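Local atomic coordinates of GCN5-related N-acetyltransferase (Kribbella flavida, PDB entry 4MY0), a protein that probably transfers an acetyl group from acetyl-CoA to an amine, perhaps that of an aminoglycoside. Residues V304-D309 and R375-A380; Q73-R78 and A384-L389. One frame throughout, in Å; residues are numbered along the deposited sequence.

Contact 1 packs strand 302-309 against helix 371-380 within the sterol carrier protein domain, whereas contact 2 joins two domains, so that this chain offers one example of each kind of packing a multidomain protein needs. Contact 2 brings the tail that follows the helix, residues 384-389, back to the end of strand 61-75 and the turn after it, residues 73-78 of the N-terminal acetyltransferase domain. Their centres lie about 20 Å apart, yet only a few residues of chain separate 375-380 from 384-389. Neither belongs to the acetyl-CoA site: in contact 2 the side chain of Met388 is about 14 Å from the bound coenzyme A derivative.

Contact 1 of 2, residues V304-D309 and R375-A380; sequences VDLLID and RLLDTA
Val304 and Leu376 meet through aliphatic carbon alone, CG2 of the valine lying 3.8 Å from CB of the leucine. The other branch of Val304, CG1, reaches Leu377, 4.1 Å from its CG. The two methyls thus divide the helix between them: CG1 stands anti to the backbone N (chi1 176°) and serves Leu377, while CG2, beside that N, serves Leu376. Leu377 is shared in turn, because its CD1 also lies 3.9 Å from CD2 of Leu306, two residues further along the strand; these two leucines run past each other in opposite directions. With an alanine here in place of Val304 both branches go, which would probably leave a gap between strand and helix and take from Leu376 and Leu377 their methyl partners.

Around this first shell, Leu341 packs on both Leu306 and Leu377, and Leu322 also touches Leu377. Asp305, whose CB points away from the helix, forms salt bridges with Arg319 and Arg336. On the helix, the Leu376 carbonyl O accepts from both Ala380 N and Thr379 OG1, the latter at 3.2 Å, and Asp378 forms a salt bridge with Arg183 of the second subunit. The axes of segments 304-309 and 375-380 cross nearly perpendicularly, at -92°, and are 9.9 Å apart at closest approach. This is a helix packed crosswise on one face of the mixed sheet of the sterol carrier protein domain.

Contact 2 of 2, residues Q73-R78 and A384-L389; sequences QWWGGR and AAPYML
Trp75 meets Pro386 obliquely, the six-membered part of the indole approaching the pyrrolidine ring. The closest pair is CZ3 of the tryptophan and CB of the proline, 3.7 Å apart, and CH2 is almost as near to the same carbon. With chi1 at -75° the indole leaves its backbone anti to the carbonyl carbon, which carries the far end of the ring to the proline although its CB does not point there.

The indole is also tied to its own strand: NE1 donates to Gln73 OE1 over 2.8 Å, a bond that comes from above the carbonyl plane and is bent to 142° at the hydrogen. The extended chain of Gln73, with CG anti to the backbone N (chi1 -164°), carries its amide out beside the indole, and NE2 is hydrogen-bonded to the carbonyl O of Gly186. Across the contact the CE methyl of Met388, a selenomethionine, only touches that NE2, a van der Waals contact at 3.3 Å in which the two side chains cross at about a right angle.

Beyond Trp75 the chain reverses in a type I' beta turn, Gly76 and Gly77 both having positive phi, and enters strand 78-90. Tyr352 of helix 345-352 meets the indole edge-to-face. The tail after helix 371-380 packs beside the hairpin of strands 61-75 and 78-90, with Trp280 of strand 274-284 touching Gln73, Trp75 and Met388, and so the sterol carrier protein range meets the N-terminal acetyltransferase domain.

Contact 1 of 2, residues V304-D309 and R375-A380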
ATOM      1  N   VAL C 304     -49.937  12.603 -20.403  1.00 31.69           N
ATOM      2  CA  VAL C 304     -49.957  12.188 -19.006  1.00 40.01           C
ATOM      3  C   VAL C 304     -50.011  13.410 -18.110  1.00 37.90           C
ATOM      4  O   VAL C 304     -49.289  14.380 -18.346  1.00 38.52           O
ATOM      5  CB  VAL C 304     -48.652  11.430 -18.630  1.00 42.82           C
ATOM      6  CG1 VAL C 304     -48.634  11.097 -17.154  1.00 40.87           C
ATOM      7  CG2 VAL C 304     -48.500  10.162 -19.446  1.00 49.06           C
ATOM      8  N   ASP C 305     -50.839  13.363 -17.072  1.00 33.73           N
ATOM      9  CA  ASP C 305     -50.824  14.432 -16.070  1.00 33.96           C
ATOM     10  C   ASP C 305     -49.754  14.208 -14.992  1.00 34.75           C
ATOM     11  O   ASP C 305     -49.433  13.068 -14.641  1.00 34.31           O
ATOM     12  CB  ASP C 305     -52.211  14.603 -15.435  1.00 34.04           C
ATOM     13  CG  ASP C 305     -53.141  15.495 -16.270  1.00 37.93           C
ATOM     14  OD1 ASP C 305     -52.843  15.740 -17.464  1.00 37.13           O
ATOM     15  OD2 ASP C 305     -54.179  15.950 -15.729  1.00 37.33           O
ATOM     16  N   LEU C 306     -49.194  15.307 -14.489  1.00 34.72           N
ATOM     17  CA  LEU C 306     -48.251  15.278 -13.377  1.00 36.62           C
ATOM     18  C   LEU C 306     -48.733  16.262 -12.322  1.00 35.44           C
ATOM     19  O   LEU C 306     -49.115  17.391 -12.653  1.00 33.34           O
ATOM     20  CB  LEU C 306     -46.865  15.717 -13.840  1.00 34.66           C
ATOM     21  CG  LEU C 306     -46.253  14.939 -14.994  1.00 40.41           C
ATOM     22  CD1 LEU C 306     -44.881  15.499 -15.330  1.00 38.62           C
ATOM     23  CD2 LEU C 306     -46.169  13.454 -14.634  1.00 41.89           C
ATOM     24  N   LEU C 307     -48.717  15.843 -11.063  1.00 28.59           N
ATOM     25  CA  LEU C 307     -49.001  16.756  -9.962  1.00 30.26           C
ATOM     26  C   LEU C 307     -47.677  17.095  -9.284  1.00 31.05           C
ATOM     27  O   LEU C 307     -47.046  16.234  -8.675  1.00 31.24           O
ATOM     28  CB  LEU C 307     -49.992  16.148  -8.962  1.00 28.44           C
ATOM     29  CG  LEU C 307     -50.320  17.044  -7.767  1.00 34.87           C
ATOM     30  CD1 LEU C 307     -50.890  18.387  -8.243  1.00 36.80           C
ATOM     31  CD2 LEU C 307     -51.274  16.361  -6.807  1.00 34.02           C
ATOM     32  N   ILE C 308     -47.244  18.344  -9.423  1.00 29.73           N
ATOM     33  CA  ILE C 308     -45.952  18.764  -8.887  1.00 30.04           C
ATOM     34  C   ILE C 308     -46.120  19.509  -7.566  1.00 32.60           C
ATOM     35  O   ILE C 308     -46.842  20.507  -7.486  1.00 32.94           O
ATOM     36  CB  ILE C 308     -45.202  19.678  -9.887  1.00 27.73           C
ATOM     37  CG1 ILE C 308     -44.862  18.919 -11.175  1.00 27.33           C
ATOM     38  CG2 ILE C 308     -43.935  20.258  -9.250  1.00 27.08           C
ATOM     39  CD1 ILE C 308     -44.291  19.826 -12.289  1.00 25.12           C
ATOM     40  N   ASP C 309     -45.450  19.013  -6.534  1.00 31.78           N
ATOM     41  CA  ASP C 309     -45.435  19.651  -5.224  1.00 35.96           C
ATOM     42  C   ASP C 309     -44.045  20.259  -5.003  1.00 37.52           C
ATOM     43  O   ASP C 309     -43.151  19.580  -4.485  1.00 37.11           O
ATOM     44  CB  ASP C 309     -45.726  18.586  -4.154  1.00 41.85           C
ATOM     45  CG  ASP C 309     -45.612  19.120  -2.737  1.00 48.88           C
ATOM     46  OD1 ASP C 309     -45.330  18.317  -1.821  1.00 50.94           O
ATOM     47  OD2 ASP C 309     -45.807  20.337  -2.533  1.00 50.96           O
ATOM     48  N   ARG C 375     -45.470   3.716 -17.760  1.00 47.14           N
ATOM     49  CA  ARG C 375     -44.906   3.223 -19.011  1.00 50.86           C
ATOM     50  C   ARG C 375     -44.721   4.338 -20.040  1.00 50.03           C
ATOM     51  O   ARG C 375     -43.684   4.405 -20.702  1.00 52.59           O
ATOM     52  CB  ARG C 375     -45.764   2.091 -19.579  1.00 54.88           C
ATOM     53  CG  ARG C 375     -45.525   0.756 -18.900  1.00 59.94           C
ATOM     54  CD  ARG C 375     -46.231  -0.384 -19.619  1.00 67.86           C
ATOM     55  NE  ARG C 375     -47.666  -0.387 -19.358  1.00 75.15           N
ATOM     56  CZ  ARG C 375     -48.229  -0.960 -18.299  1.00 80.31           C
ATOM     57  NH1 ARG C 375     -49.546  -0.916 -18.139  1.00 82.64           N
ATOM     58  NH2 ARG C 375     -47.476  -1.575 -17.395  1.00 80.59           N
ATOM     59  N   LEU C 376     -45.722   5.207 -20.169  1.00 49.22           N
ATOM     60  CA  LEU C 376     -45.620   6.366 -21.059  1.00 50.81           C
ATOM     61  C   LEU C 376     -44.447   7.278 -20.665  1.00 44.45           C
ATOM     62  O   LEU C 376     -43.589   7.605 -21.490  1.00 43.21           O
ATOM     63  CB  LEU C 376     -46.930   7.168 -21.072  1.00 52.85           C
ATOM     64  CG  LEU C 376     -48.104   6.743 -21.968  1.00 55.28           C
ATOM     65  CD1 LEU C 376     -47.770   5.549 -22.864  1.00 55.95           C
ATOM     66  CD2 LEU C 376     -49.346   6.468 -21.138  1.00 56.37           C
ATOM     67  N   LEU C 377     -44.411   7.682 -19.401  1.00 41.86           N
ATOM     68  CA  LEU C 377     -43.327   8.526 -18.913  1.00 38.84           C
ATOM     69  C   LEU C 377     -41.955   7.881 -19.092  1.00 41.96           C
ATOM     70  O   LEU C 377     -40.985   8.555 -19.453  1.00 40.07           O
ATOM     71  CB  LEU C 377     -43.549   8.873 -17.444  1.00 39.07           C
ATOM     72  CG  LEU C 377     -44.710   9.819 -17.167  1.00 37.77           C
ATOM     73  CD1 LEU C 377     -44.968   9.904 -15.670  1.00 32.48           C
ATOM     74  CD2 LEU C 377     -44.401  11.186 -17.737  1.00 35.58           C
ATOM     75  N   ASP C 378     -41.871   6.578 -18.831  1.00 45.27           N
ATOM     76  CA  ASP C 378     -40.595   5.872 -18.934  1.00 47.65           C
ATOM     77  C   ASP C 378     -39.991   5.990 -20.340  1.00 47.53           C
ATOM     78  O   ASP C 378     -38.824   6.362 -20.496  1.00 45.74           O
ATOM     79  CB  ASP C 378     -40.751   4.398 -18.520  1.00 53.52           C
ATOM     80  CG  ASP C 378     -40.379   4.146 -17.049  1.00 57.27           C
ATOM     81  OD1 ASP C 378     -40.084   5.111 -16.308  1.00 55.23           O
ATOM     82  OD2 ASP C 378     -40.389   2.969 -16.627  1.00 61.42           O
ATOM     83  N   THR C 379     -40.787   5.699 -21.366  1.00 50.53           N
ATOM     84  CA  THR C 379     -40.284   5.773 -22.744  1.00 53.38           C
ATOM     85  C   THR C 379     -40.052   7.208 -23.246  1.00 47.70           C
ATOM     86  O   THR C 379     -39.065   7.476 -23.928  1.00 49.85           O
ATOM     87  CB  THR C 379     -41.178   4.988 -23.726  1.00 56.86           C
ATOM     88  OG1 THR C 379     -42.527   5.459 -23.634  1.00 60.48           O
ATOM     89  CG2 THR C 379     -41.143   3.509 -23.385  1.00 57.39           C
ATOM     90  N   ALA C 380     -40.961   8.117 -22.902  1.00 39.87           N
ATOM     91  CA  ALA C 380     -40.797   9.542 -23.203  1.00 40.54           C
ATOM     92  C   ALA C 380     -39.428  10.079 -22.769  1.00 40.22           C
ATOM     93  O   ALA C 380     -38.692  10.663 -23.569  1.00 42.51           O
ATOM     94  CB  ALA C 380     -41.903  10.346 -22.530  1.00 38.13           C
TER

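Contact 2 of 2, residues Q73-R78 and A384-L389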
ATOM      1  N   GLN C  73     -26.749  22.439 -21.112  1.00 24.81           N
ATOM      2  CA  GLN C  73     -26.611  21.005 -20.863  1.00 23.42           C
ATOM      3  C   GLN C  73     -27.424  20.238 -21.890  1.00 28.24           C
ATOM      4  O   GLN C  73     -28.568  20.595 -22.196  1.00 24.59           O
ATOM      5  CB  GLN C  73     -27.025  20.628 -19.438  1.00 22.34           C
ATOM      6  CG  GLN C  73     -26.535  19.236 -19.017  1.00 26.47           C
ATOM      7  CD  GLN C  73     -27.000  18.846 -17.631  1.00 28.11           C
ATOM      8  OE1 GLN C  73     -28.046  19.298 -17.170  1.00 28.65           O
ATOM      9  NE2 GLN C  73     -26.221  18.006 -16.956  1.00 24.65           N
ATOM     10  N   TRP C  74     -26.819  19.202 -22.452  1.00 24.59           N
ATOM     11  CA  TRP C  74     -27.507  18.409 -23.463  1.00 29.18           C
ATOM     12  C   TRP C  74     -28.585  17.570 -22.791  1.00 29.33           C
ATOM     13  O   TRP C  74     -28.334  16.951 -21.756  1.00 26.01           O
ATOM     14  CB  TRP C  74     -26.511  17.492 -24.170  1.00 26.13           C
ATOM     15  CG  TRP C  74     -25.621  18.208 -25.158  1.00 27.05           C
ATOM     16  CD1 TRP C  74     -24.358  18.691 -24.939  1.00 27.01           C
ATOM     17  CD2 TRP C  74     -25.933  18.504 -26.525  1.00 28.34           C
ATOM     18  NE1 TRP C  74     -23.870  19.267 -26.091  1.00 28.24           N
ATOM     19  CE2 TRP C  74     -24.817  19.165 -27.080  1.00 29.06           C
ATOM     20  CE3 TRP C  74     -27.053  18.275 -27.331  1.00 29.07           C
ATOM     21  CZ2 TRP C  74     -24.789  19.605 -28.405  1.00 30.49           C
ATOM     22  CZ3 TRP C  74     -27.022  18.700 -28.651  1.00 30.44           C
ATOM     23  CH2 TRP C  74     -25.898  19.360 -29.176  1.00 31.14           C
ATOM     24  N   TRP C  75     -29.785  17.570 -23.366  1.00 25.70           N
ATOM     25  CA  TRP C  75     -30.823  16.642 -22.929  1.00 27.43           C
ATOM     26  C   TRP C  75     -31.586  16.118 -24.133  1.00 28.78           C
ATOM     27  O   TRP C  75     -32.245  16.891 -24.859  1.00 27.99           O
ATOM     28  CB  TRP C  75     -31.760  17.291 -21.904  1.00 26.58           C
ATOM     29  CG  TRP C  75     -31.118  17.404 -20.543  1.00 26.72           C
ATOM     30  CD1 TRP C  75     -30.609  18.537 -19.966  1.00 23.31           C
ATOM     31  CD2 TRP C  75     -30.893  16.340 -19.606  1.00 23.72           C
ATOM     32  NE1 TRP C  75     -30.100  18.244 -18.722  1.00 23.65           N
ATOM     33  CE2 TRP C  75     -30.254  16.900 -18.478  1.00 24.31           C
ATOM     34  CE3 TRP C  75     -31.173  14.971 -19.607  1.00 23.76           C
ATOM     35  CZ2 TRP C  75     -29.892  16.136 -17.361  1.00 21.76           C
ATOM     36  CZ3 TRP C  75     -30.801  14.207 -18.496  1.00 23.17           C
ATOM     37  CH2 TRP C  75     -30.174  14.793 -17.392  1.00 25.64           C
ATOM     38  N   GLY C  76     -31.468  14.806 -24.359  1.00 27.32           N
ATOM     39  CA  GLY C  76     -32.040  14.172 -25.538  1.00 28.63           C
ATOM     40  C   GLY C  76     -31.597  14.835 -26.824  1.00 29.47           C
ATOM     41  O   GLY C  76     -32.392  15.013 -27.749  1.00 30.50           O
ATOM     42  N   GLY C  77     -30.326  15.222 -26.896  1.00 29.58           N
ATOM     43  CA  GLY C  77     -29.807  15.795 -28.128  1.00 31.47           C
ATOM     44  C   GLY C  77     -30.192  17.246 -28.402  1.00 31.39           C
ATOM     45  O   GLY C  77     -30.024  17.728 -29.520  1.00 31.45           O
ATOM     46  N   ARG C  78     -30.697  17.948 -27.387  1.00 30.85           N
ATOM     47  CA  ARG C  78     -30.880  19.398 -27.491  1.00 33.00           C
ATOM     48  C   ARG C  78     -30.188  20.135 -26.332  1.00 30.93           C
ATOM     49  O   ARG C  78     -30.015  19.577 -25.242  1.00 27.33           O
ATOM     50  CB  ARG C  78     -32.368  19.764 -27.572  1.00 32.79           C
ATOM     51  CG  ARG C  78     -33.073  19.225 -28.819  1.00 38.06           C
ATOM     52  CD  ARG C  78     -34.087  20.227 -29.377  1.00 43.72           C
ATOM     53  NE  ARG C  78     -35.290  20.324 -28.559  1.00 46.45           N
ATOM     54  CZ  ARG C  78     -35.965  21.453 -28.335  1.00 45.79           C
ATOM     55  NH1 ARG C  78     -35.557  22.604 -28.853  1.00 43.99           N
ATOM     56  NH2 ARG C  78     -37.049  21.432 -27.575  1.00 44.89           N
ATOM     57  N   ALA C 384     -30.382   7.470 -24.067  1.00 45.78           N
ATOM     58  CA  ALA C 384     -29.055   7.200 -23.513  1.00 44.08           C
ATOM     59  C   ALA C 384     -28.930   7.723 -22.078  1.00 38.07           C
ATOM     60  O   ALA C 384     -29.509   8.754 -21.722  1.00 35.67           O
ATOM     61  CB  ALA C 384     -27.976   7.792 -24.402  1.00 43.75           C
ATOM     62  N   ALA C 385     -28.176   7.001 -21.258  1.00 34.02           N
ATOM     63  CA  ALA C 385     -27.995   7.367 -19.856  1.00 30.74           C
ATOM     64  C   ALA C 385     -27.209   8.678 -19.754  1.00 27.86           C
ATOM     65  O   ALA C 385     -26.150   8.820 -20.383  1.00 28.05           O
ATOM     66  CB  ALA C 385     -27.273   6.240 -19.116  1.00 30.69           C
ATOM     67  N   PRO C 386     -27.715   9.642 -18.959  1.00 29.15           N
ATOM     68  CA  PRO C 386     -27.034  10.940 -18.899  1.00 25.06           C
ATOM     69  C   PRO C 386     -25.683  10.808 -18.233  1.00 25.55           C
ATOM     70  O   PRO C 386     -25.541  10.088 -17.238  1.00 26.70           O
ATOM     71  CB  PRO C 386     -27.971  11.807 -18.039  1.00 24.39           C
ATOM     72  CG  PRO C 386     -28.827  10.833 -17.289  1.00 29.39           C
ATOM     73  CD  PRO C 386     -28.938   9.605 -18.134  1.00 30.19           C
ATOM     74  N   TYR C 387     -24.693  11.491 -18.790  1.00 23.51           N
ATOM     75  CA  TYR C 387     -23.368  11.499 -18.192  1.00 23.07           C
ATOM     76  C   TYR C 387     -22.696  12.799 -18.563  1.00 25.38           C
ATOM     77  O   TYR C 387     -23.187  13.556 -19.409  1.00 25.05           O
ATOM     78  CB  TYR C 387     -22.525  10.324 -18.694  1.00 23.27           C
ATOM     79  CG  TYR C 387     -22.095  10.462 -20.140  1.00 30.27           C
ATOM     80  CD1 TYR C 387     -20.809  10.895 -20.471  1.00 33.84           C
ATOM     81  CD2 TYR C 387     -22.975  10.166 -21.178  1.00 33.61           C
ATOM     82  CE1 TYR C 387     -20.411  11.025 -21.804  1.00 36.22           C
ATOM     83  CE2 TYR C 387     -22.585  10.296 -22.514  1.00 38.29           C
ATOM     84  CZ  TYR C 387     -21.300  10.723 -22.814  1.00 37.89           C
ATOM     85  OH  TYR C 387     -20.909  10.852 -24.125  1.00 41.62           O
HETATM   86  N   MSE C 388     -21.547  13.027 -17.946  1.00 17.73           N
HETATM   87  CA  MSE C 388     -20.807  14.257 -18.103  1.00 20.52           C
HETATM   88  C   MSE C 388     -19.342  13.850 -18.150  1.00 23.38           C
HETATM   89  O   MSE C 388     -18.960  12.853 -17.522  1.00 22.53           O
HETATM   90  CB  MSE C 388     -21.042  15.128 -16.862  1.00 23.00           C
HETATM   91  CG  MSE C 388     -20.999  16.595 -17.101  1.00 34.19           C
HETATM   92 SE   MSE C 388     -21.373  17.466 -15.404  0.68 30.77          SE
HETATM   93  CE  MSE C 388     -23.291  17.520 -15.513  1.00 22.14           C
ATOM     94  N   LEU C 389     -18.520  14.607 -18.870  1.00 23.96           N
ATOM     95  CA  LEU C 389     -17.082  14.347 -18.885  1.00 27.42           C
ATOM     96  C   LEU C 389     -16.367  15.173 -17.826  1.00 26.45           C
ATOM     97  O   LEU C 389     -15.293  14.792 -17.347  1.00 29.51           O
ATOM     98  CB  LEU C 389     -16.494  14.654 -20.264  1.00 24.66           C
ATOM     99  CG  LEU C 389     -17.220  13.905 -21.370  1.00 24.34           C
ATOM    100  CD1 LEU C 389     -16.805  14.442 -22.744  1.00 28.08           C
ATOM    101  CD2 LEU C 389     -16.985  12.386 -21.254  1.00 19.60           C
TER